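DNA-binding protein Sso10a-2 (Sulfolobus solfataricus, PDB 4HW0) binds DNA through a winged-helix domain and probably helps to compact and organise the archaeal chromosome. Local coordinates at residues V40-L45 against D61-E66. Residues are numbered along the deposited sequence; the frame is centred on the assembly and turned at random.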
loop_
_atom_site.group_PDB
_atom_site.type_symbol
_atom_site.label_atom_id
_atom_site.label_comp_id
_atom_site.label_asym_id
_atom_site.label_seq_id
_atom_site.Cartn_x
_atom_site.Cartn_y
_atom_site.Cartn_z
ATOM N N VAL A 40 5.336 -5.174 25.574
ATOM C CA VAL A 40 5.355 -4.458 24.277
ATOM C C VAL A 40 5.622 -2.986 24.484
ATOM O O VAL A 40 6.386 -2.390 23.775
ATOM C CB VAL A 40 4.032 -4.685 23.524
ATOM C CG1 VAL A 40 3.978 -3.893 22.242
ATOM C CG2 VAL A 40 3.801 -6.175 23.245
ATOM N N ALA A 41 4.959 -2.375 25.477
ATOM C CA ALA A 41 5.129 -0.950 25.712
ATOM C C ALA A 41 6.587 -0.638 26.016
ATOM O O ALA A 41 7.162 0.298 25.462
ATOM C CB ALA A 41 4.263 -0.467 26.847
ATOM N N GLN A 42 7.208 -1.444 26.880
ATOM C CA GLN A 42 8.614 -1.205 27.261
ATOM C C GLN A 42 9.535 -1.218 26.028
ATOM O O GLN A 42 10.437 -0.335 25.840
ATOM C CB GLN A 42 9.035 -2.317 28.244
ATOM C CG GLN A 42 9.871 -1.854 29.336
ATOM C CD GLN A 42 9.178 -0.714 30.021
ATOM O OE1 GLN A 42 9.798 0.302 30.335
ATOM N NE2 GLN A 42 7.864 -0.843 30.197
ATOM N N LYS A 43 9.325 -2.216 25.173
ATOM C CA LYS A 43 10.156 -2.293 23.962
ATOM C C LYS A 43 10.013 -1.048 23.042
ATOM O O LYS A 43 11.000 -0.441 22.559
ATOM C CB LYS A 43 9.757 -3.530 23.200
ATOM C CG LYS A 43 10.538 -3.649 21.913
ATOM C CD LYS A 43 9.985 -4.656 20.947
ATOM C CE LYS A 43 10.922 -4.836 19.755
ATOM N NZ LYS A 43 10.534 -6.069 19.024
ATOM N N TYR A 44 8.770 -0.718 22.706
ATOM C CA TYR A 44 8.521 0.430 21.835
ATOM C C TYR A 44 8.872 1.754 22.415
ATOM O O TYR A 44 9.395 2.614 21.697
ATOM C CB TYR A 44 7.043 0.478 21.434
ATOM C CG TYR A 44 6.767 -0.525 20.367
ATOM C CD1 TYR A 44 6.546 -1.864 20.659
ATOM C CD2 TYR A 44 6.706 -0.120 19.064
ATOM C CE1 TYR A 44 6.286 -2.775 19.679
ATOM C CE2 TYR A 44 6.423 -1.013 18.066
ATOM C CZ TYR A 44 6.210 -2.337 18.376
ATOM O OH TYR A 44 5.977 -3.201 17.345
ATOM N N LEU A 45 8.591 1.962 23.693
ATOM C CA LEU A 45 8.997 3.204 24.330
ATOM C C LEU A 45 10.500 3.380 24.192
ATOM O O LEU A 45 10.946 4.478 23.960
ATOM C CB LEU A 45 8.596 3.249 25.759
ATOM C CG LEU A 45 7.079 3.419 25.961
ATOM C CD1 LEU A 45 6.721 3.091 27.387
ATOM C CD2 LEU A 45 6.641 4.818 25.606
ATOM N N ASP A 61 9.141 8.978 41.145
ATOM C CA ASP A 61 9.497 7.612 40.957
ATOM C C ASP A 61 8.758 6.968 39.784
ATOM O O ASP A 61 8.711 5.757 39.708
ATOM C CB ASP A 61 9.201 6.864 42.258
ATOM C CG ASP A 61 10.182 5.751 42.546
ATOM O OD1 ASP A 61 11.388 6.057 42.628
ATOM O OD2 ASP A 61 9.747 4.592 42.757
ATOM N N ARG A 62 8.154 7.746 38.886
ATOM C CA ARG A 62 7.459 7.159 37.697
ATOM C C ARG A 62 8.117 7.679 36.428
ATOM O O ARG A 62 8.508 8.824 36.383
ATOM C CB ARG A 62 5.966 7.551 37.713
ATOM C CG ARG A 62 5.066 6.626 38.552
ATOM C CD ARG A 62 3.677 7.198 38.972
ATOM N NE ARG A 62 3.614 8.628 39.399
ATOM C CZ ARG A 62 3.295 9.102 40.627
ATOM N NH1 ARG A 62 3.017 8.301 41.650
ATOM N NH2 ARG A 62 3.257 10.422 40.844
ATOM N N LYS A 63 8.249 6.826 35.430
ATOM C CA LYS A 63 8.749 7.247 34.125
ATOM C C LYS A 63 7.712 8.095 33.391
ATOM O O LYS A 63 6.514 7.780 33.418
ATOM C CB LYS A 63 9.212 6.058 33.324
ATOM C CG LYS A 63 10.337 5.354 34.063
ATOM C CD LYS A 63 11.312 4.702 33.135
ATOM C CE LYS A 63 11.962 3.456 33.753
ATOM N NZ LYS A 63 12.031 2.301 32.785
ATOM N N ILE A 64 8.150 9.241 32.878
ATOM C CA ILE A 64 7.286 10.138 32.130
ATOM C C ILE A 64 7.953 10.385 30.813
ATOM O O ILE A 64 9.161 10.685 30.784
ATOM C CB ILE A 64 7.109 11.487 32.828
ATOM C CG1 ILE A 64 6.370 11.305 34.152
ATOM C CG2 ILE A 64 6.359 12.481 31.952
ATOM C CD1 ILE A 64 5.064 10.502 34.065
ATOM N N TYR A 65 7.199 10.218 29.736
ATOM C CA TYR A 65 7.725 10.426 28.397
ATOM C C TYR A 65 7.110 11.669 27.784
ATOM O O TYR A 65 5.929 12.031 28.056
ATOM C CB TYR A 65 7.444 9.208 27.543
ATOM C CG TYR A 65 8.053 7.940 28.043
ATOM C CD1 TYR A 65 7.381 7.151 28.982
ATOM C CD2 TYR A 65 9.246 7.474 27.533
ATOM C CE1 TYR A 65 7.933 5.976 29.431
ATOM C CE2 TYR A 65 9.797 6.285 27.977
ATOM C CZ TYR A 65 9.158 5.566 28.939
ATOM O OH TYR A 65 9.731 4.376 29.387
ATOM N N GLU A 66 7.914 12.402 27.059
ATOM C CA GLU A 66 7.423 13.613 26.427
ATOM C C GLU A 66 7.714 13.584 24.984
ATOM O O GLU A 66 8.856 13.345 24.611
ATOM C CB GLU A 66 8.125 14.856 26.918
ATOM C CG GLU A 66 7.842 15.159 28.324
ATOM C CD GLU A 66 8.693 16.371 28.787
ATOM O OE1 GLU A 66 9.189 17.151 27.888
ATOM O OE2 GLU A 66 8.837 16.519 30.039
#
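Gln-42 and Leu-45, one turn apart on helix 38-50, face Lys-63 and Tyr-65 on strand 62-67. Gln-42 supplies the polar edge of the contact. Its chain is bent at chi2, and the bend carries the amide up to the strand, where OE1 stands 3.9 Å from Lys-63 NZ, too long for a hydrogen bond, though the carbonyl dipole probably still favours the nearby ammonium charge. The same OE1 is 4.2 Å from Tyr-65 OH, with amide and ring planes 58° apart. Long, flexible polar chains suit this partly solvated margin.

Leu-45 carries the apolar centre. Its CG stands anti to the carbonyl carbon and beside the backbone N (chi1 -71°), and the branched end spreads over one face of the Tyr-65 ring. CD2 sits 4.0 Å from the ring centroid and only 1° off the normal, a nearly ideal CH-pi contact. CD1 moves to the outer half of the ring, 3.7 Å from Tyr-65 CE1, while Leu-45 CB reaches to 3.9 Å from Tyr-65 CE2. A forked aliphatic chain can thus cover much of a flat face, and tyrosine suits the strand because its ring is buried against leucine while its hydroxyl lies at the polar margin. A serine in place of Tyr-65 would probably leave both Leu-45 methyls without their aromatic face and open a gap between helix and strand.

The contact joins the second helix of the helix-turn-helix, probably the DNA-recognition helix as in other winged-helix proteins, to the wing hairpin. Ile-27 of helix 27-34 touches both Gln-42 and Leu-45, Ile-17 of helix 10-18 and Leu-54 also pack on Leu-45, and Tyr-65 lies between Cys-25 and Ile-56 of the flanking strands.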